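Side-chain contacts in calcium uptake protein 2, mitochondrial (Homo sapiens, PDB 6LB7), which probably regulates calcium entry into mitochondria, binding a calcium ion in an EF-hand loop: residues B[223-226]-B[227-231]; B[290-293]-B[294-298]; B[111-114]-B[115-119]. One frame throughout, in Å; residues are numbered along the deposited sequence.

Interaction 1. Residues B[223-226]-B[227-231]; sequences YWKN and VREKL
V227 N donates to Y223 O at 3.0 Å, and three further i to i+4 bonds, R228 N to W224 O, E229 N to K225 O and K230 N to N226 O, carry the α-helix through to its last turn. L231 is the first residue to leave helical backbone angles, so these bonds run from Y223 to K230, the last eight residues of helix 220-230. On the outer surface K225 and E229 form a salt bridge. The lysine runs extended from CB and bends only at its last torsion (50°), which places NZ between the two carboxylate oxygens, 2.6 Å from E229 OE1 and 2.8 Å from E229 OE2; both oxygens offer their syn lone pairs. One residue further along, the extended K230 lies alongside N226, and NZ reaches N226 OD1 at 2.7 Å. The ammonium sits 52° out of the amide plane, off the carbonyl lone pairs. The R228 guanidinium turns one face to the backbone, with W224 O 3.6 Å above its plane near the rim. V227 meets the W224 indole obliquely, CB lying 4.0 Å from CE3. Helix 204-211 packs against V227 and L231 through A208, while helix 288-298 receives the other end of the N226 amide, ND2 donating to I297 O. Y223, on the same buried side, meets the ring of F298 and touches V314 of helix 308-320.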
ATOM      1  N   TYR B 223      -1.506  16.519  25.661  1.00 23.61           N
ATOM      2  CA  TYR B 223      -2.199  17.149  24.540  1.00 17.93           C
ATOM      3  C   TYR B 223      -3.185  18.188  25.033  1.00 22.32           C
ATOM      4  O   TYR B 223      -3.210  19.320  24.540  1.00 19.27           O
ATOM      5  CB  TYR B 223      -2.944  16.095  23.707  1.00 20.20           C
ATOM      6  CG  TYR B 223      -2.085  14.933  23.287  1.00 18.98           C
ATOM      7  CD1 TYR B 223      -0.715  15.092  23.067  1.00 24.19           C
ATOM      8  CD2 TYR B 223      -2.638  13.670  23.120  1.00 16.69           C
ATOM      9  CE1 TYR B 223       0.077  14.019  22.694  1.00 27.84           C
ATOM     10  CE2 TYR B 223      -1.862  12.602  22.733  1.00 21.33           C
ATOM     11  CZ  TYR B 223      -0.508  12.774  22.530  1.00 25.52           C
ATOM     12  OH  TYR B 223       0.248  11.687  22.156  1.00 31.98           O
ATOM     13  N   TRP B 224      -4.023  17.803  26.004  1.00 17.56           N
ATOM     14  CA  TRP B 224      -5.089  18.680  26.462  1.00 22.60           C
ATOM     15  C   TRP B 224      -4.560  19.857  27.263  1.00 30.65           C
ATOM     16  O   TRP B 224      -5.158  20.940  27.237  1.00 31.07           O
ATOM     17  CB  TRP B 224      -6.109  17.887  27.277  1.00 22.94           C
ATOM     18  CG  TRP B 224      -7.069  17.165  26.385  1.00 28.80           C
ATOM     19  CD1 TRP B 224      -7.119  15.821  26.143  1.00 26.56           C
ATOM     20  CD2 TRP B 224      -8.097  17.759  25.585  1.00 26.49           C
ATOM     21  NE1 TRP B 224      -8.129  15.543  25.245  1.00 25.76           N
ATOM     22  CE2 TRP B 224      -8.746  16.718  24.895  1.00 31.02           C
ATOM     23  CE3 TRP B 224      -8.536  19.075  25.392  1.00 24.10           C
ATOM     24  CZ2 TRP B 224      -9.815  16.950  24.028  1.00 23.70           C
ATOM     25  CZ3 TRP B 224      -9.598  19.302  24.532  1.00 22.39           C
ATOM     26  CH2 TRP B 224     -10.223  18.248  23.865  1.00 22.79           C
ATOM     27  N   LYS B 225      -3.463  19.672  27.994  1.00 30.47           N
ATOM     28  CA  LYS B 225      -2.850  20.825  28.643  1.00 35.93           C
ATOM     29  C   LYS B 225      -2.418  21.853  27.602  1.00 30.40           C
ATOM     30  O   LYS B 225      -2.635  23.055  27.780  1.00 31.64           O
ATOM     31  CB  LYS B 225      -1.674  20.379  29.514  1.00 29.40           C
ATOM     32  CG  LYS B 225      -1.034  21.492  30.321  1.00 38.86           C
ATOM     33  CD  LYS B 225       0.032  20.965  31.265  1.00 47.25           C
ATOM     34  CE  LYS B 225       0.794  22.119  31.937  1.00 50.44           C
ATOM     35  NZ  LYS B 225      -0.109  23.148  32.552  1.00 46.31           N
ATOM     36  N   ASN B 226      -1.846  21.390  26.485  1.00 29.88           N
ATOM     37  CA  ASN B 226      -1.439  22.305  25.421  1.00 28.08           C
ATOM     38  C   ASN B 226      -2.638  22.989  24.788  1.00 29.52           C
ATOM     39  O   ASN B 226      -2.558  24.166  24.422  1.00 28.23           O
ATOM     40  CB  ASN B 226      -0.637  21.559  24.354  1.00 26.84           C
ATOM     41  CG  ASN B 226       0.749  21.183  24.832  1.00 30.68           C
ATOM     42  OD1 ASN B 226       1.265  21.784  25.758  1.00 28.63           O
ATOM     43  ND2 ASN B 226       1.358  20.198  24.193  1.00 31.06           N
ATOM     44  N   VAL B 227      -3.746  22.262  24.618  1.00 28.51           N
ATOM     45  CA  VAL B 227      -4.950  22.877  24.066  1.00 28.44           C
ATOM     46  C   VAL B 227      -5.399  24.032  24.948  1.00 39.45           C
ATOM     47  O   VAL B 227      -5.657  25.143  24.469  1.00 38.45           O
ATOM     48  CB  VAL B 227      -6.077  21.839  23.902  1.00 22.84           C
ATOM     49  CG1 VAL B 227      -7.378  22.543  23.516  1.00 28.69           C
ATOM     50  CG2 VAL B 227      -5.717  20.777  22.862  1.00 20.15           C
ATOM     51  N   ARG B 228      -5.480  23.790  26.261  1.00 33.08           N
ATOM     52  CA  ARG B 228      -6.058  24.780  27.162  1.00 33.56           C
ATOM     53  C   ARG B 228      -5.163  25.995  27.313  1.00 34.00           C
ATOM     54  O   ARG B 228      -5.665  27.115  27.456  1.00 41.37           O
ATOM     55  CB  ARG B 228      -6.324  24.165  28.537  1.00 36.26           C
ATOM     56  CG  ARG B 228      -7.316  23.020  28.543  1.00 38.13           C
ATOM     57  CD  ARG B 228      -7.709  22.654  29.970  1.00 48.96           C
ATOM     58  NE  ARG B 228      -6.552  22.403  30.834  1.00 56.26           N
ATOM     59  CZ  ARG B 228      -6.042  21.197  31.090  1.00 56.55           C
ATOM     60  NH1 ARG B 228      -6.576  20.106  30.554  1.00 46.35           N
ATOM     61  NH2 ARG B 228      -4.988  21.085  31.888  1.00 62.32           N
ATOM     62  N   GLU B 229      -3.843  25.807  27.259  1.00 35.25           N
ATOM     63  CA  GLU B 229      -2.915  26.863  27.620  1.00 41.80           C
ATOM     64  C   GLU B 229      -2.187  27.504  26.447  1.00 45.93           C
ATOM     65  O   GLU B 229      -1.765  28.657  26.569  1.00 48.36           O
ATOM     66  CB  GLU B 229      -1.885  26.325  28.624  1.00 41.89           C
ATOM     67  CG  GLU B 229      -2.522  25.962  29.965  1.00 43.98           C
ATOM     68  CD  GLU B 229      -1.621  25.139  30.859  1.00 50.90           C
ATOM     69  OE1 GLU B 229      -2.133  24.603  31.872  1.00 51.73           O
ATOM     70  OE2 GLU B 229      -0.410  25.018  30.552  1.00 52.64           O
ATOM     71  N   LYS B 230      -2.039  26.817  25.310  1.00 43.33           N
ATOM     72  CA  LYS B 230      -1.266  27.368  24.205  1.00 39.19           C
ATOM     73  C   LYS B 230      -2.091  27.714  22.980  1.00 35.28           C
ATOM     74  O   LYS B 230      -1.554  28.325  22.050  1.00 44.22           O
ATOM     75  CB  LYS B 230      -0.155  26.400  23.794  1.00 37.48           C
ATOM     76  CG  LYS B 230       0.736  26.008  24.943  1.00 45.58           C
ATOM     77  CD  LYS B 230       1.690  24.907  24.547  1.00 44.82           C
ATOM     78  CE  LYS B 230       2.689  24.621  25.657  1.00 41.34           C
ATOM     79  NZ  LYS B 230       3.452  23.370  25.355  1.00 50.09           N
ATOM     80  N   LEU B 231      -3.364  27.349  22.941  1.00 39.99           N
ATOM     81  CA  LEU B 231      -4.178  27.654  21.773  1.00 43.10           C
ATOM     82  C   LEU B 231      -4.710  29.059  21.943  1.00 61.73           C
ATOM     83  O   LEU B 231      -5.669  29.294  22.685  1.00 67.23           O
ATOM     84  CB  LEU B 231      -5.300  26.640  21.586  1.00 31.14           C
ATOM     85  CG  LEU B 231      -4.774  25.351  20.982  1.00 34.04           C
ATOM     86  CD1 LEU B 231      -5.924  24.491  20.474  1.00 35.87           C
ATOM     87  CD2 LEU B 231      -3.791  25.677  19.868  1.00 26.06           C
TER

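Interaction 2. Residues B[290-293]-B[294-298]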
ATOM      1  N   ILE B 290      -4.434  26.022  11.162  1.00 28.61           N
ATOM      2  CA  ILE B 290      -4.411  24.588  11.442  1.00 23.23           C
ATOM      3  C   ILE B 290      -2.985  24.104  11.687  1.00 17.97           C
ATOM      4  O   ILE B 290      -2.728  23.353  12.641  1.00 19.68           O
ATOM      5  CB  ILE B 290      -5.098  23.798  10.312  1.00 20.88           C
ATOM      6  CG1 ILE B 290      -6.629  23.887  10.460  1.00 14.86           C
ATOM      7  CG2 ILE B 290      -4.714  22.300  10.385  1.00 18.94           C
ATOM      8  CD1 ILE B 290      -7.379  23.278   9.328  1.00 19.07           C
ATOM      9  N   LEU B 291      -2.037  24.523  10.841  1.00 18.35           N
ATOM     10  CA  LEU B 291      -0.630  24.203  11.100  1.00 24.83           C
ATOM     11  C   LEU B 291      -0.226  24.654  12.494  1.00 26.19           C
ATOM     12  O   LEU B 291       0.440  23.920  13.234  1.00 22.35           O
ATOM     13  CB  LEU B 291       0.285  24.869  10.070  1.00 23.69           C
ATOM     14  CG  LEU B 291       0.214  24.415   8.615  1.00 29.04           C
ATOM     15  CD1 LEU B 291       1.013  25.354   7.738  1.00 34.57           C
ATOM     16  CD2 LEU B 291       0.710  22.989   8.462  1.00 21.66           C
ATOM     17  N   ASP B 292      -0.622  25.873  12.865  1.00 24.72           N
ATOM     18  CA  ASP B 292      -0.270  26.389  14.182  1.00 20.80           C
ATOM     19  C   ASP B 292      -0.890  25.552  15.292  1.00 21.71           C
ATOM     20  O   ASP B 292      -0.251  25.300  16.316  1.00 23.13           O
ATOM     21  CB  ASP B 292      -0.716  27.847  14.309  1.00 29.80           C
ATOM     22  CG  ASP B 292      -0.360  28.447  15.657  1.00 44.64           C
ATOM     23  OD1 ASP B 292      -1.284  28.745  16.446  1.00 50.92           O
ATOM     24  OD2 ASP B 292       0.847  28.608  15.933  1.00 57.21           O
ATOM     25  N   THR B 293      -2.146  25.124  15.112  1.00 22.20           N
ATOM     26  CA  THR B 293      -2.800  24.289  16.116  1.00 20.14           C
ATOM     27  C   THR B 293      -2.093  22.949  16.274  1.00 23.44           C
ATOM     28  O   THR B 293      -1.886  22.473  17.399  1.00 23.00           O
ATOM     29  CB  THR B 293      -4.273  24.074  15.744  1.00 23.69           C
ATOM     30  OG1 THR B 293      -4.939  25.338  15.717  1.00 26.33           O
ATOM     31  CG2 THR B 293      -4.952  23.182  16.772  1.00 21.89           C
ATOM     32  N   VAL B 294      -1.741  22.314  15.155  1.00 20.61           N
ATOM     33  CA  VAL B 294      -1.049  21.026  15.226  1.00 25.21           C
ATOM     34  C   VAL B 294       0.254  21.160  16.008  1.00 16.80           C
ATOM     35  O   VAL B 294       0.561  20.337  16.879  1.00 19.65           O
ATOM     36  CB  VAL B 294      -0.796  20.470  13.816  1.00 24.41           C
ATOM     37  CG1 VAL B 294       0.245  19.354  13.874  1.00 24.83           C
ATOM     38  CG2 VAL B 294      -2.094  19.965  13.214  1.00 20.44           C
ATOM     39  N   PHE B 295       1.031  22.210  15.723  1.00 22.92           N
ATOM     40  CA  PHE B 295       2.315  22.368  16.401  1.00 25.38           C
ATOM     41  C   PHE B 295       2.143  22.756  17.866  1.00 25.06           C
ATOM     42  O   PHE B 295       2.887  22.274  18.721  1.00 30.69           O
ATOM     43  CB  PHE B 295       3.194  23.375  15.657  1.00 27.50           C
ATOM     44  CG  PHE B 295       4.067  22.740  14.612  1.00 26.04           C
ATOM     45  CD1 PHE B 295       5.407  22.502  14.865  1.00 25.45           C
ATOM     46  CD2 PHE B 295       3.529  22.338  13.395  1.00 24.68           C
ATOM     47  CE1 PHE B 295       6.208  21.894  13.909  1.00 23.55           C
ATOM     48  CE2 PHE B 295       4.323  21.726  12.428  1.00 26.78           C
ATOM     49  CZ  PHE B 295       5.658  21.501  12.685  1.00 24.69           C
ATOM     50  N   LYS B 296       1.162  23.603  18.195  1.00 23.56           N
ATOM     51  CA  LYS B 296       0.957  23.907  19.613  1.00 26.68           C
ATOM     52  C   LYS B 296       0.590  22.653  20.398  1.00 19.21           C
ATOM     53  O   LYS B 296       1.003  22.494  21.554  1.00 23.63           O
ATOM     54  CB  LYS B 296      -0.116  24.981  19.802  1.00 31.60           C
ATOM     55  CG  LYS B 296       0.228  26.348  19.218  1.00 41.37           C
ATOM     56  CD  LYS B 296       1.117  27.160  20.133  1.00 51.91           C
ATOM     57  CE  LYS B 296       1.163  28.622  19.688  1.00 53.45           C
ATOM     58  NZ  LYS B 296      -0.202  29.233  19.689  1.00 57.73           N
ATOM     59  N   ILE B 297      -0.191  21.751  19.801  1.00 21.91           N
ATOM     60  CA  ILE B 297      -0.613  20.552  20.532  1.00 21.64           C
ATOM     61  C   ILE B 297       0.512  19.522  20.622  1.00 26.76           C
ATOM     62  O   ILE B 297       0.695  18.873  21.662  1.00 22.17           O
ATOM     63  CB  ILE B 297      -1.862  19.923  19.882  1.00 21.37           C
ATOM     64  CG1 ILE B 297      -3.062  20.889  19.892  1.00 24.13           C
ATOM     65  CG2 ILE B 297      -2.227  18.611  20.584  1.00 23.10           C
ATOM     66  CD1 ILE B 297      -4.249  20.356  19.060  1.00 18.08           C
ATOM     67  N   PHE B 298       1.247  19.311  19.527  1.00 22.28           N
ATOM     68  CA  PHE B 298       2.176  18.194  19.439  1.00 21.05           C
ATOM     69  C   PHE B 298       3.646  18.624  19.403  1.00 26.60           C
ATOM     70  O   PHE B 298       4.510  17.794  19.126  1.00 21.57           O
ATOM     71  CB  PHE B 298       1.843  17.328  18.216  1.00 19.32           C
ATOM     72  CG  PHE B 298       0.462  16.695  18.269  1.00 16.82           C
ATOM     73  CD1 PHE B 298      -0.607  17.275  17.594  1.00 16.30           C
ATOM     74  CD2 PHE B 298       0.246  15.520  18.980  1.00 22.20           C
ATOM     75  CE1 PHE B 298      -1.873  16.706  17.629  1.00 22.15           C
ATOM     76  CE2 PHE B 298      -1.023  14.939  19.023  1.00 28.81           C
ATOM     77  CZ  PHE B 298      -2.081  15.531  18.343  1.00 23.27           C
TER
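K296 answers D292 twice from one helical turn away: its backbone N donates to D292 O at 2.9 Å, and its NZ forms a salt bridge with D292 OD1, long and weak at 3.5 Å. Each charged end has a stronger partner outside this pair. OD1 of D292 is also salt-bridged to K204 NZ, and NZ of K296 donates to the backbone oxygen K230 O. Two bends in the lysine, the first at chi2 (-82°), fold the chain back across the aspartate. Backbone pairing is regular: V294 N to I290 O (2.9 Å, N-H...O 168°), F295 N to L291 O and I297 N to T293 O satisfy three more amides. The segments belong to helix 288-298, which is followed by a short connection and helix 308-320, a helix-loop-helix order consistent with an EF-hand; F298 pairs through its backbone with S307 across that connection. T293 is buried, and OG1 takes its partner from the preceding turn, N289 O. Its methyl CG2 lies anti to the backbone N and packs beside I297 CD1 at 3.7 Å. L291 O, already the acceptor for F295 N, also lies at the edge of the F295 ring, 3.5 Å from CD2.

Interaction 3. Residues B[111-114]-B[115-119]. With CA (calcium ion), chain F.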
ATOM      1  N   ASP B 111     -17.561  -7.799 -14.383  1.00 22.21           N
ATOM      2  CA  ASP B 111     -17.566  -8.121 -15.807  1.00 30.75           C
ATOM      3  C   ASP B 111     -16.866  -7.056 -16.649  1.00 32.61           C
ATOM      4  O   ASP B 111     -16.693  -7.257 -17.856  1.00 28.60           O
ATOM      5  CB  ASP B 111     -18.997  -8.360 -16.322  1.00 23.40           C
ATOM      6  CG  ASP B 111     -19.847  -7.114 -16.329  1.00 26.91           C
ATOM      7  OD1 ASP B 111     -21.014  -7.220 -16.755  1.00 36.27           O
ATOM      8  OD2 ASP B 111     -19.379  -6.036 -15.908  1.00 30.31           O
ATOM      9  N   GLY B 112     -16.473  -5.934 -16.046  1.00 28.83           N
ATOM     10  CA  GLY B 112     -15.710  -4.933 -16.769  1.00 26.87           C
ATOM     11  C   GLY B 112     -16.485  -4.079 -17.752  1.00 26.93           C
ATOM     12  O   GLY B 112     -15.864  -3.426 -18.592  1.00 26.68           O
ATOM     13  N   ASN B 113     -17.825  -4.061 -17.688  1.00 25.18           N
ATOM     14  CA  ASN B 113     -18.612  -3.238 -18.605  1.00 25.54           C
ATOM     15  C   ASN B 113     -18.789  -1.818 -18.092  1.00 26.05           C
ATOM     16  O   ASN B 113     -19.661  -1.094 -18.586  1.00 25.20           O
ATOM     17  CB  ASN B 113     -19.977  -3.888 -18.907  1.00 19.14           C
ATOM     18  CG  ASN B 113     -20.938  -3.852 -17.721  1.00 26.49           C
ATOM     19  OD1 ASN B 113     -20.565  -3.494 -16.603  1.00 22.96           O
ATOM     20  ND2 ASN B 113     -22.185  -4.257 -17.963  1.00 25.87           N
ATOM     21  N   GLU B 114     -17.979  -1.405 -17.107  1.00 24.09           N
ATOM     22  CA  GLU B 114     -17.895  -0.025 -16.637  1.00 21.57           C
ATOM     23  C   GLU B 114     -19.169   0.445 -15.963  1.00 20.27           C
ATOM     24  O   GLU B 114     -19.411   1.647 -15.846  1.00 26.38           O
ATOM     25  CB  GLU B 114     -17.528   0.926 -17.783  1.00 31.24           C
ATOM     26  CG  GLU B 114     -16.346   0.465 -18.591  1.00 32.96           C
ATOM     27  CD  GLU B 114     -15.039   0.524 -17.817  1.00 46.32           C
ATOM     28  OE1 GLU B 114     -15.036   1.007 -16.666  1.00 55.03           O
ATOM     29  OE2 GLU B 114     -14.005   0.093 -18.368  1.00 53.63           O
ATOM     30  N   MET B 115     -19.999  -0.489 -15.523  1.00 20.29           N
ATOM     31  CA  MET B 115     -21.219  -0.194 -14.807  1.00 26.53           C
ATOM     32  C   MET B 115     -21.360  -1.228 -13.709  1.00 26.80           C
ATOM     33  O   MET B 115     -21.078  -2.414 -13.915  1.00 23.73           O
ATOM     34  CB  MET B 115     -22.447  -0.237 -15.725  1.00 32.52           C
ATOM     35  CG  MET B 115     -22.338   0.607 -16.949  1.00 54.64           C
ATOM     36  SD  MET B 115     -23.329   0.063 -18.331  1.00 57.23           S
ATOM     37  CE  MET B 115     -24.728  -0.457 -17.551  1.00 41.29           C
ATOM     38  N   ILE B 116     -21.794  -0.805 -12.543  1.00 22.28           N
ATOM     39  CA  ILE B 116     -22.049  -1.746 -11.478  1.00 19.63           C
ATOM     40  C   ILE B 116     -23.523  -2.087 -11.493  1.00 24.11           C
ATOM     41  O   ILE B 116     -24.385  -1.200 -11.514  1.00 24.26           O
ATOM     42  CB  ILE B 116     -21.622  -1.183 -10.119  1.00 20.28           C
ATOM     43  CG1 ILE B 116     -20.097  -1.057 -10.069  1.00 14.85           C
ATOM     44  CG2 ILE B 116     -22.154  -2.099  -9.022  1.00 20.32           C
ATOM     45  CD1 ILE B 116     -19.623  -0.322  -8.840  1.00 31.29           C
ATOM     46  N   GLU B 117     -23.820  -3.371 -11.504  1.00 17.91           N
ATOM     47  CA  GLU B 117     -25.200  -3.803 -11.489  1.00 21.43           C
ATOM     48  C   GLU B 117     -25.524  -4.391 -10.127  1.00 18.16           C
ATOM     49  O   GLU B 117     -24.629  -4.796  -9.374  1.00 18.30           O
ATOM     50  CB  GLU B 117     -25.441  -4.796 -12.626  1.00 28.61           C
ATOM     51  CG  GLU B 117     -24.851  -4.243 -13.910  1.00 45.62           C
ATOM     52  CD  GLU B 117     -25.426  -4.853 -15.173  1.00 55.50           C
ATOM     53  OE1 GLU B 117     -26.452  -5.560 -15.105  1.00 63.10           O
ATOM     54  OE2 GLU B 117     -24.834  -4.615 -16.244  1.00 54.27           O
ATOM     55  N   LYS B 118     -26.823  -4.397  -9.802  1.00 17.83           N
ATOM     56  CA  LYS B 118     -27.250  -4.889  -8.500  1.00 18.94           C
ATOM     57  C   LYS B 118     -26.597  -6.228  -8.183  1.00 28.38           C
ATOM     58  O   LYS B 118     -26.152  -6.456  -7.051  1.00 24.62           O
ATOM     59  CB  LYS B 118     -28.777  -5.000  -8.446  1.00 24.84           C
ATOM     60  CG  LYS B 118     -29.317  -5.325  -7.050  1.00 29.03           C
ATOM     61  CD  LYS B 118     -30.832  -5.181  -6.990  1.00 37.39           C
ATOM     62  CE  LYS B 118     -31.362  -5.549  -5.604  1.00 42.49           C
ATOM     63  NZ  LYS B 118     -32.822  -5.288  -5.461  1.00 40.07           N
ATOM     64  N   ARG B 119     -26.481  -7.101  -9.190  1.00 25.53           N
ATOM     65  CA  ARG B 119     -25.901  -8.429  -8.983  1.00 22.72           C
ATOM     66  C   ARG B 119     -24.441  -8.340  -8.564  1.00 20.94           C
ATOM     67  O   ARG B 119     -23.969  -9.142  -7.749  1.00 26.34           O
ATOM     68  CB  ARG B 119     -26.032  -9.259 -10.266  1.00 34.89           C
ATOM     69  CG  ARG B 119     -24.963 -10.335 -10.435  1.00 40.36           C
ATOM     70  CD  ARG B 119     -25.025 -11.016 -11.823  1.00 40.53           C
ATOM     71  NE  ARG B 119     -24.966 -10.044 -12.912  1.00 43.99           N
ATOM     72  CZ  ARG B 119     -26.031  -9.595 -13.568  1.00 42.16           C
ATOM     73  NH1 ARG B 119     -27.237 -10.031 -13.250  1.00 43.66           N
ATOM     74  NH2 ARG B 119     -25.893  -8.703 -14.538  1.00 39.01           N
TER
HETATM   75 CA    CA F 501     -20.555  -4.590 -14.367  1.00 22.68          CA
HETATM   76  O   HOH W   1     -22.785  -5.710 -15.149  1.00 32.94           O
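This is the calcium-binding loop of an EF-hand, and D111, N113 and M115 supply three of the ligands of its calcium ion. D111 OD2 binds the calcium at 2.4 Å, N113 OD1 at 2.5 Å, and the backbone oxygen M115 O at 2.3 Å. A water molecule follows at 2.6 Å, and D109 with both carboxylate oxygens of E120 brings the count to seven, the number expected of a canonical EF-hand site. The ligating oxygens also tie the loop to itself. D111 OD2 accepts N113 N at 3.1 Å, an Asx turn in which the amide comes from above the carboxylate plane. N113 OD1 in turn accepts M115 N at 3.2 Å, again from above its carbonyl plane, so a single oxygen serves both the metal and the chain. In N113 the CG sits between the backbone N and the carbonyl carbon (chi1 71°), which turns the amide inward to the ion. Its other end, ND2, donates to E117 OE2 at 3.2 Å, the acceptor lying in the amide plane. The amide and carboxylate planes are only 20° apart, although the two side chains cross at about a right angle. E117 OE2 also lies 2.6 Å from the calcium-bound water oxygen, consistent with a second-shell position, while its OE1 forms a salt bridge with R119 NH2. E117 occupies the N-cap of the exiting helix 118-129, where E117 N donates to E120 OE1. Helix 99-108 enters the loop, and I116 of the short strand 115-116 packs on its F105 and L108. That strand pairs antiparallel with strand 171-172 through backbone bonds between I116 and L171, and I116 also touches F163 of helix 157-163.

Interactions 1 and 2 are neighbours, their centres 10 Å apart, on helices 220-230 and 288-298, which touch. Two hydrogen bonds between their helices, each 2.9 Å long, K230 O to K296 NZ and N226 ND2 to I297 O, join side chains of one to backbone oxygens of the other, and L231 CD2 packs on K296 CB at 3.7 Å. Interaction 3, with the calcium ion, is remote from both: its centre lies about 51 Å from that of interaction 1 and 45 Å from that of interaction 2, across the centre of the chain. Its nearest atoms stay about 38 Å and 32 Å away, so neither helical contact touches the metal site.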